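Local coordinates for protein tyrosine phosphatase-like protein (Leishmania major, PDB 3S4O) that removes phosphate from phosphotyrosine in proteins and may act as a virulence factor that supports survival of the parasite inside host macrophages, at residues 20-32 and 109-123. Numbering follows the deposited sequence.
With THJ (thiosulfate), chain C.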
ATOM      1  N   ARG A  20       2.201  -3.191 -18.475  1.00 75.06           N
ATOM      2  CA  ARG A  20       1.134  -2.346 -17.945  1.00 71.93           C
ATOM      3  C   ARG A  20       1.085  -2.393 -16.428  1.00 64.02           C
ATOM      4  O   ARG A  20       0.992  -3.470 -15.834  1.00 60.55           O
ATOM      5  CB  ARG A  20      -0.214  -2.782 -18.548  1.00 76.13           C
ATOM      6  CG  ARG A  20      -1.353  -1.754 -18.522  1.00 79.69           C
ATOM      7  CD  ARG A  20      -2.674  -2.306 -17.878  1.00 78.18           C
ATOM      8  NE  ARG A  20      -3.614  -1.246 -17.486  1.00 81.13           N
ATOM      9  CZ  ARG A  20      -4.488  -0.659 -18.308  1.00 89.58           C
ATOM     10  NH1 ARG A  20      -4.557  -1.001 -19.597  1.00 96.15           N
ATOM     11  NH2 ARG A  20      -5.301   0.286 -17.843  1.00 92.83           N
ATOM     12  N   VAL A  21       1.167  -1.212 -15.816  1.00 41.63           N
ATOM     13  CA  VAL A  21       1.028  -1.065 -14.373  1.00 38.77           C
ATOM     14  C   VAL A  21      -0.439  -1.007 -13.959  1.00 37.17           C
ATOM     15  O   VAL A  21      -1.208  -0.187 -14.489  1.00 37.55           O
ATOM     16  CB  VAL A  21       1.714   0.213 -13.863  1.00 38.08           C
ATOM     17  CG1 VAL A  21       1.523   0.346 -12.345  1.00 35.31           C
ATOM     18  CG2 VAL A  21       3.197   0.219 -14.251  1.00 39.17           C
ATOM     19  N   LEU A  22      -0.801  -1.863 -12.998  1.00 35.18           N
ATOM     20  CA  LEU A  22      -2.139  -1.883 -12.399  1.00 33.46           C
ATOM     21  C   LEU A  22      -2.279  -0.828 -11.305  1.00 31.86           C
ATOM     22  O   LEU A  22      -3.247  -0.063 -11.294  1.00 31.66           O
ATOM     23  CB  LEU A  22      -2.439  -3.245 -11.770  1.00 34.03           C
ATOM     24  CG  LEU A  22      -3.168  -4.364 -12.524  1.00 35.52           C
ATOM     25  CD1 LEU A  22      -3.191  -4.156 -14.017  1.00 37.37           C
ATOM     26  CD2 LEU A  22      -2.554  -5.700 -12.150  1.00 35.96           C
ATOM     27  N   PHE A  23      -1.327  -0.835 -10.368  1.00 30.61           N
ATOM     28  CA  PHE A  23      -1.257   0.133  -9.262  1.00 29.01           C
ATOM     29  C   PHE A  23       0.182   0.561  -8.995  1.00 28.69           C
ATOM     30  O   PHE A  23       1.112  -0.241  -9.121  1.00 29.26           O
ATOM     31  CB  PHE A  23      -1.756  -0.457  -7.932  1.00 28.38           C
ATOM     32  CG  PHE A  23      -2.978  -1.296  -8.043  1.00 28.78           C
ATOM     33  CD1 PHE A  23      -4.227  -0.700  -8.088  1.00 28.98           C
ATOM     34  CD2 PHE A  23      -2.891  -2.695  -8.048  1.00 29.31           C
ATOM     35  CE1 PHE A  23      -5.372  -1.472  -8.170  1.00 28.81           C
ATOM     36  CE2 PHE A  23      -4.034  -3.480  -8.133  1.00 29.10           C
ATOM     37  CZ  PHE A  23      -5.275  -2.860  -8.200  1.00 29.06           C
ATOM     38  N   HIS A  24       0.353   1.813  -8.588  1.00 27.95           N
ATOM     39  CA  HIS A  24       1.625   2.287  -8.068  1.00 28.21           C
ATOM     40  C   HIS A  24       1.493   2.291  -6.549  1.00 27.82           C
ATOM     41  O   HIS A  24       0.651   2.998  -6.012  1.00 27.20           O
ATOM     42  CB  HIS A  24       1.949   3.717  -8.526  1.00 28.76           C
ATOM     43  CG  HIS A  24       2.163   3.880 -10.002  1.00 29.70           C
ATOM     44  ND1 HIS A  24       3.277   3.404 -10.661  1.00 31.37           N
ATOM     45  CD2 HIS A  24       1.436   4.542 -10.935  1.00 30.61           C
ATOM     46  CE1 HIS A  24       3.214   3.749 -11.940  1.00 32.73           C
ATOM     47  NE2 HIS A  24       2.103   4.436 -12.133  1.00 32.08           N
ATOM     48  N   PHE A  25       2.320   1.514  -5.856  1.00 28.17           N
ATOM     49  CA  PHE A  25       2.329   1.558  -4.390  1.00 27.79           C
ATOM     50  C   PHE A  25       3.479   2.377  -3.836  1.00 29.50           C
ATOM     51  O   PHE A  25       4.630   2.233  -4.259  1.00 30.18           O
ATOM     52  CB  PHE A  25       2.358   0.157  -3.790  1.00 27.48           C
ATOM     53  CG  PHE A  25       1.130  -0.638  -4.100  1.00 26.74           C
ATOM     54  CD1 PHE A  25      -0.092  -0.268  -3.563  1.00 25.64           C
ATOM     55  CD2 PHE A  25       1.190  -1.731  -4.953  1.00 27.55           C
ATOM     56  CE1 PHE A  25      -1.238  -0.974  -3.854  1.00 25.75           C
ATOM     57  CE2 PHE A  25       0.047  -2.452  -5.249  1.00 27.74           C
ATOM     58  CZ  PHE A  25      -1.173  -2.071  -4.706  1.00 26.99           C
ATOM     59  N   LEU A  26       3.137   3.252  -2.896  1.00 29.62           N
ATOM     60  CA  LEU A  26       4.108   4.038  -2.166  1.00 31.30           C
ATOM     61  C   LEU A  26       4.133   3.583  -0.727  1.00 31.68           C
ATOM     62  O   LEU A  26       3.137   3.731  -0.024  1.00 33.75           O
ATOM     63  CB  LEU A  26       3.731   5.513  -2.184  1.00 32.77           C
ATOM     64  CG  LEU A  26       4.273   6.411  -3.278  1.00 34.77           C
ATOM     65  CD1 LEU A  26       3.680   7.808  -3.059  1.00 35.05           C
ATOM     66  CD2 LEU A  26       5.814   6.465  -3.247  1.00 37.18           C
ATOM     67  N   ILE A  27       5.253   3.014  -0.295  1.00 32.04           N
ATOM     68  CA  ILE A  27       5.494   2.755   1.111  1.00 31.59           C
ATOM     69  C   ILE A  27       6.109   4.020   1.721  1.00 32.91           C
ATOM     70  O   ILE A  27       7.176   4.465   1.319  1.00 32.87           O
ATOM     71  CB  ILE A  27       6.440   1.566   1.365  1.00 32.73           C
ATOM     72  CG1 ILE A  27       5.898   0.273   0.730  1.00 31.94           C
ATOM     73  CG2 ILE A  27       6.582   1.342   2.892  1.00 32.13           C
ATOM     74  CD1 ILE A  27       6.905  -0.848   0.669  1.00 32.57           C
ATOM     75  N   LEU A  28       5.408   4.596   2.689  1.00 32.78           N
ATOM     76  CA  LEU A  28       5.755   5.907   3.237  1.00 34.86           C
ATOM     77  C   LEU A  28       5.997   5.853   4.724  1.00 35.37           C
ATOM     78  O   LEU A  28       5.504   4.966   5.405  1.00 34.67           O
ATOM     79  CB  LEU A  28       4.626   6.924   3.000  1.00 35.14           C
ATOM     80  CG  LEU A  28       4.126   7.191   1.574  1.00 35.86           C
ATOM     81  CD1 LEU A  28       2.608   7.530   1.585  1.00 34.79           C
ATOM     82  CD2 LEU A  28       4.916   8.329   0.935  1.00 36.18           C
ATOM     83  N   ASP A  29       6.730   6.843   5.219  1.00 38.03           N
ATOM     84  CA  ASP A  29       6.750   7.147   6.643  1.00 40.93           C
ATOM     85  C   ASP A  29       5.466   7.868   7.050  1.00 39.72           C
ATOM     86  O   ASP A  29       4.811   8.518   6.235  1.00 39.80           O
ATOM     87  CB  ASP A  29       7.951   8.023   7.010  1.00 45.42           C
ATOM     88  CG  ASP A  29       9.233   7.224   7.153  1.00 50.36           C
ATOM     89  OD1 ASP A  29       9.160   5.970   7.147  1.00 52.11           O
ATOM     90  OD2 ASP A  29      10.313   7.846   7.287  1.00 55.51           O
ATOM     91  N   ALA A  30       5.119   7.729   8.318  1.00 39.26           N
ATOM     92  CA  ALA A  30       4.022   8.473   8.903  1.00 39.59           C
ATOM     93  C   ALA A  30       4.410   9.947   8.973  1.00 41.12           C
ATOM     94  O   ALA A  30       5.583  10.274   9.167  1.00 42.32           O
ATOM     95  CB  ALA A  30       3.709   7.951  10.302  1.00 39.82           C
ATOM     96  N   PRO A  31       3.436  10.837   8.825  1.00 40.56           N
ATOM     97  CA  PRO A  31       3.709  12.257   8.981  1.00 42.84           C
ATOM     98  C   PRO A  31       3.727  12.678  10.438  1.00 44.94           C
ATOM     99  O   PRO A  31       3.046  12.072  11.268  1.00 44.50           O
ATOM    100  CB  PRO A  31       2.518  12.908   8.295  1.00 42.06           C
ATOM    101  CG  PRO A  31       1.423  11.969   8.508  1.00 40.35           C
ATOM    102  CD  PRO A  31       2.044  10.606   8.411  1.00 39.23           C
ATOM    103  N   SER A  32       4.514  13.710  10.732  1.00 47.76           N
ATOM    104  CA  SER A  32       4.393  14.434  11.996  1.00 50.64           C
ATOM    105  C   SER A  32       3.285  15.485  11.841  1.00 50.59           C
ATOM    106  O   SER A  32       3.083  16.010  10.748  1.00 49.12           O
ATOM    107  CB  SER A  32       5.728  15.088  12.406  1.00 54.43           C
ATOM    108  OG  SER A  32       6.131  16.113  11.505  1.00 55.88           O
ATOM    109  N   PRO A 109      -3.128   4.523 -13.999  1.00 34.97           N
ATOM    110  CA  PRO A 109      -2.914   3.710 -12.800  1.00 33.43           C
ATOM    111  C   PRO A 109      -2.831   4.553 -11.526  1.00 32.65           C
ATOM    112  O   PRO A 109      -2.029   5.472 -11.445  1.00 33.69           O
ATOM    113  CB  PRO A 109      -1.584   3.003 -13.085  1.00 34.34           C
ATOM    114  CG  PRO A 109      -1.519   2.926 -14.591  1.00 36.11           C
ATOM    115  CD  PRO A 109      -2.170   4.181 -15.078  1.00 36.31           C
ATOM    116  N   PRO A 110      -3.688   4.272 -10.557  1.00 31.95           N
ATOM    117  CA  PRO A 110      -3.642   4.976  -9.285  1.00 31.06           C
ATOM    118  C   PRO A 110      -2.389   4.711  -8.469  1.00 29.86           C
ATOM    119  O   PRO A 110      -1.842   3.605  -8.491  1.00 29.07           O
ATOM    120  CB  PRO A 110      -4.840   4.426  -8.516  1.00 31.00           C
ATOM    121  CG  PRO A 110      -5.228   3.203  -9.188  1.00 31.71           C
ATOM    122  CD  PRO A 110      -4.560   3.093 -10.508  1.00 32.44           C
ATOM    123  N   THR A 111      -1.951   5.753  -7.771  1.00 29.50           N
ATOM    124  CA  THR A 111      -0.950   5.640  -6.741  1.00 29.19           C
ATOM    125  C   THR A 111      -1.684   5.494  -5.416  1.00 28.55           C
ATOM    126  O   THR A 111      -2.630   6.233  -5.114  1.00 27.44           O
ATOM    127  CB  THR A 111       0.018   6.840  -6.735  1.00 30.33           C
ATOM    128  OG1 THR A 111       0.682   6.916  -8.001  1.00 31.69           O
ATOM    129  CG2 THR A 111       1.076   6.684  -5.645  1.00 30.15           C
ATOM    130  N   ILE A 112      -1.267   4.494  -4.653  1.00 28.30           N
ATOM    131  CA  ILE A 112      -1.881   4.185  -3.381  1.00 27.74           C
ATOM    132  C   ILE A 112      -0.792   4.179  -2.343  1.00 28.02           C
ATOM    133  O   ILE A 112       0.183   3.449  -2.467  1.00 28.94           O
ATOM    134  CB  ILE A 112      -2.619   2.832  -3.429  1.00 28.09           C
ATOM    135  CG1 ILE A 112      -3.829   2.944  -4.376  1.00 28.83           C
ATOM    136  CG2 ILE A 112      -3.046   2.369  -2.014  1.00 27.07           C
ATOM    137  CD1 ILE A 112      -4.149   1.667  -5.074  1.00 28.63           C
ATOM    138  N   GLY A 113      -0.943   5.028  -1.336  1.00 27.92           N
ATOM    139  CA  GLY A 113       0.046   5.155  -0.274  1.00 28.47           C
ATOM    140  C   GLY A 113      -0.294   4.314   0.936  1.00 27.64           C
ATOM    141  O   GLY A 113      -1.462   4.108   1.252  1.00 27.20           O
ATOM    142  N   VAL A 114       0.746   3.821   1.600  1.00 28.27           N
ATOM    143  CA  VAL A 114       0.608   3.027   2.808  1.00 28.50           C
ATOM    144  C   VAL A 114       1.704   3.384   3.812  1.00 30.13           C
ATOM    145  O   VAL A 114       2.879   3.344   3.493  1.00 29.85           O
ATOM    146  CB  VAL A 114       0.663   1.503   2.530  1.00 28.08           C
ATOM    147  CG1 VAL A 114       0.218   0.731   3.759  1.00 28.10           C
ATOM    148  CG2 VAL A 114      -0.206   1.121   1.345  1.00 27.35           C
ATOM    149  N   HIS A 115       1.303   3.744   5.026  1.00 31.63           N
ATOM    150  CA  HIS A 115       2.269   4.020   6.088  1.00 35.22           C
ATOM    151  C   HIS A 115       1.911   3.375   7.416  1.00 36.37           C
ATOM    152  O   HIS A 115       0.759   3.072   7.693  1.00 33.40           O
ATOM    153  CB  HIS A 115       2.504   5.536   6.266  1.00 36.97           C
ATOM    154  CG  HIS A 115       1.391   6.263   6.955  1.00 37.11           C
ATOM    155  ND1 HIS A 115       1.203   6.206   8.319  1.00 38.31           N
ATOM    156  CD2 HIS A 115       0.434   7.093   6.477  1.00 36.26           C
ATOM    157  CE1 HIS A 115       0.159   6.944   8.647  1.00 38.02           C
ATOM    158  NE2 HIS A 115      -0.322   7.499   7.548  1.00 37.33           N
ATOM    159  N   CYS A 116       2.935   3.152   8.226  1.00 42.62           N
ATOM    160  CA  CYS A 116       2.743   2.826   9.626  1.00 48.69           C
ATOM    161  C   CYS A 116       3.680   3.738  10.426  1.00 52.46           C
ATOM    162  O   CYS A 116       3.376   4.913  10.615  1.00 57.28           O
ATOM    163  CB  CYS A 116       2.975   1.335   9.865  1.00 53.49           C
ATOM    164  SG  CYS A 116       2.243   0.601  11.377  1.00 60.65           S
ATOM    165  N   VAL A 117       4.798   3.202  10.913  1.00 57.49           N
ATOM    166  CA  VAL A 117       5.909   4.014  11.420  1.00 59.29           C
ATOM    167  C   VAL A 117       7.186   3.723  10.633  1.00 61.38           C
ATOM    168  O   VAL A 117       7.570   4.516   9.774  1.00 61.65           O
ATOM    169  CB  VAL A 117       6.168   3.802  12.930  1.00 61.54           C
ATOM    170  CG1 VAL A 117       6.981   4.968  13.483  1.00 65.78           C
ATOM    171  CG2 VAL A 117       4.866   3.646  13.697  1.00 58.57           C
ATOM    172  N   ALA A 118       7.810   2.575  10.911  1.00 63.93           N
ATOM    173  CA  ALA A 118       9.131   2.208  10.362  1.00 67.09           C
ATOM    174  C   ALA A 118       9.094   1.877   8.868  1.00 67.40           C
ATOM    175  O   ALA A 118      10.077   2.099   8.152  1.00 68.23           O
ATOM    176  CB  ALA A 118       9.714   1.025  11.138  1.00 65.96           C
ATOM    177  N   GLY A 119       7.967   1.337   8.407  1.00 64.18           N
ATOM    178  CA  GLY A 119       7.830   0.905   7.024  1.00 60.01           C
ATOM    179  C   GLY A 119       8.562  -0.405   6.796  1.00 58.52           C
ATOM    180  O   GLY A 119       8.916  -0.725   5.659  1.00 59.44           O
ATOM    181  N   LEU A 120       8.780  -1.158   7.879  1.00 54.77           N
ATOM    182  CA  LEU A 120       9.527  -2.416   7.843  1.00 53.34           C
ATOM    183  C   LEU A 120       8.668  -3.680   7.970  1.00 49.64           C
ATOM    184  O   LEU A 120       9.156  -4.793   7.794  1.00 50.83           O
ATOM    185  CB  LEU A 120      10.590  -2.417   8.940  1.00 56.49           C
ATOM    186  CG  LEU A 120      11.761  -1.475   8.657  1.00 59.48           C
ATOM    187  CD1 LEU A 120      12.672  -1.377   9.881  1.00 60.52           C
ATOM    188  CD2 LEU A 120      12.541  -1.912   7.416  1.00 59.65           C
ATOM    189  N   GLY A 121       7.393  -3.524   8.270  1.00 45.06           N
ATOM    190  CA  GLY A 121       6.577  -4.684   8.599  1.00 42.90           C
ATOM    191  C   GLY A 121       5.201  -4.613   7.993  1.00 39.43           C
ATOM    192  O   GLY A 121       4.938  -5.221   6.956  1.00 38.52           O
ATOM    193  N   ARG A 122       4.343  -3.825   8.629  1.00 36.41           N
ATOM    194  CA  ARG A 122       2.916  -3.846   8.352  1.00 33.63           C
ATOM    195  C   ARG A 122       2.585  -3.241   6.986  1.00 31.57           C
ATOM    196  O   ARG A 122       1.811  -3.811   6.210  1.00 30.13           O
ATOM    197  CB  ARG A 122       2.188  -3.093   9.458  1.00 33.04           C
ATOM    198  CG  ARG A 122       2.174  -3.815  10.752  1.00 33.97           C
ATOM    199  CD  ARG A 122       1.492  -2.965  11.815  1.00 34.06           C
ATOM    200  NE  ARG A 122       2.482  -2.126  12.470  1.00 35.02           N
ATOM    201  CZ  ARG A 122       2.285  -1.445  13.590  1.00 36.99           C
ATOM    202  NH1 ARG A 122       1.112  -1.461  14.207  1.00 36.98           N
ATOM    203  NH2 ARG A 122       3.279  -0.726  14.088  1.00 39.09           N
ATOM    204  N   ALA A 123       3.178  -2.088   6.708  1.00 30.80           N
ATOM    205  CA  ALA A 123       3.008  -1.436   5.411  1.00 30.18           C
ATOM    206  C   ALA A 123       3.455  -2.323   4.245  1.00 30.61           C
ATOM    207  O   ALA A 123       2.660  -2.571   3.347  1.00 30.60           O
ATOM    208  CB  ALA A 123       3.711  -0.073   5.366  1.00 30.33           C
TER
HETATM  209  S1  THJ C 170       5.893  -1.052  10.440  1.00 64.94           S
HETATM  210  O1  THJ C 170       4.822  -1.800  11.133  1.00 58.10           O
HETATM  211  O2  THJ C 170       7.067  -1.939  10.260  1.00 64.69           O
HETATM  212  O3  THJ C 170       6.314   0.103  11.269  1.00 62.74           O
HETATM  213  S2  THJ C 170       5.254  -0.442   8.707  1.00 55.55           S
HETATM  214  O   HOH W   1       0.687   6.758 -12.896  1.00 63.39           O
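Pro109 meets Val21 and His24, its carbonyl O lying at the imidazole edge beside His24 CD2, while His24 ND1 is hydrogen-bonded to Asp11. From Pro110 onward, strands 111-115 and 23-28 pair in parallel, their axes 24° apart. The ladder begins with His24 N to Pro110 O at 2.8 Å, nearly straight at 172°. Thr111 sets OG1 3.5 Å from His24 CB, while its other branch, CG2, lies 3.8 Å from Leu26 CD1. Ile112 is gripped through both backbone polar atoms, N by His24 O and O by Leu26 N. Its side chain runs alongside Phe23 and Phe25, CD1 reaching 3.8 Å from Phe23 CD1. Gly113 leaves room for Leu28, whose CD1 comes 4.0 Å from Gly113 CA. Val114 continues the pattern, donating to Leu26 O and accepting from Leu28 N. At His115, CG sits between backbone N and carbonyl carbon (chi1 75°), which turns the ring beneath Ala30 CA and Pro31 CD, two CH-pi contacts over one face; NE2 is hydrogen-bonded to Tyr59 OH. Beyond it lies the phosphatase P-loop, from Cys116, the predicted phosphocysteine, to Arg122. Ala118 N reaches thiosulfate O3 at 2.9 Å, and Ala123 CB packs 4.0 Å from Ile27 CG2. Five interstrand bonds thus fix the strand leading into an anion-binding loop, where Ala118 N, weaker backbone bonds and a less certainly placed Arg122 NE meet thiosulfate, probably much as they would a substrate phosphate.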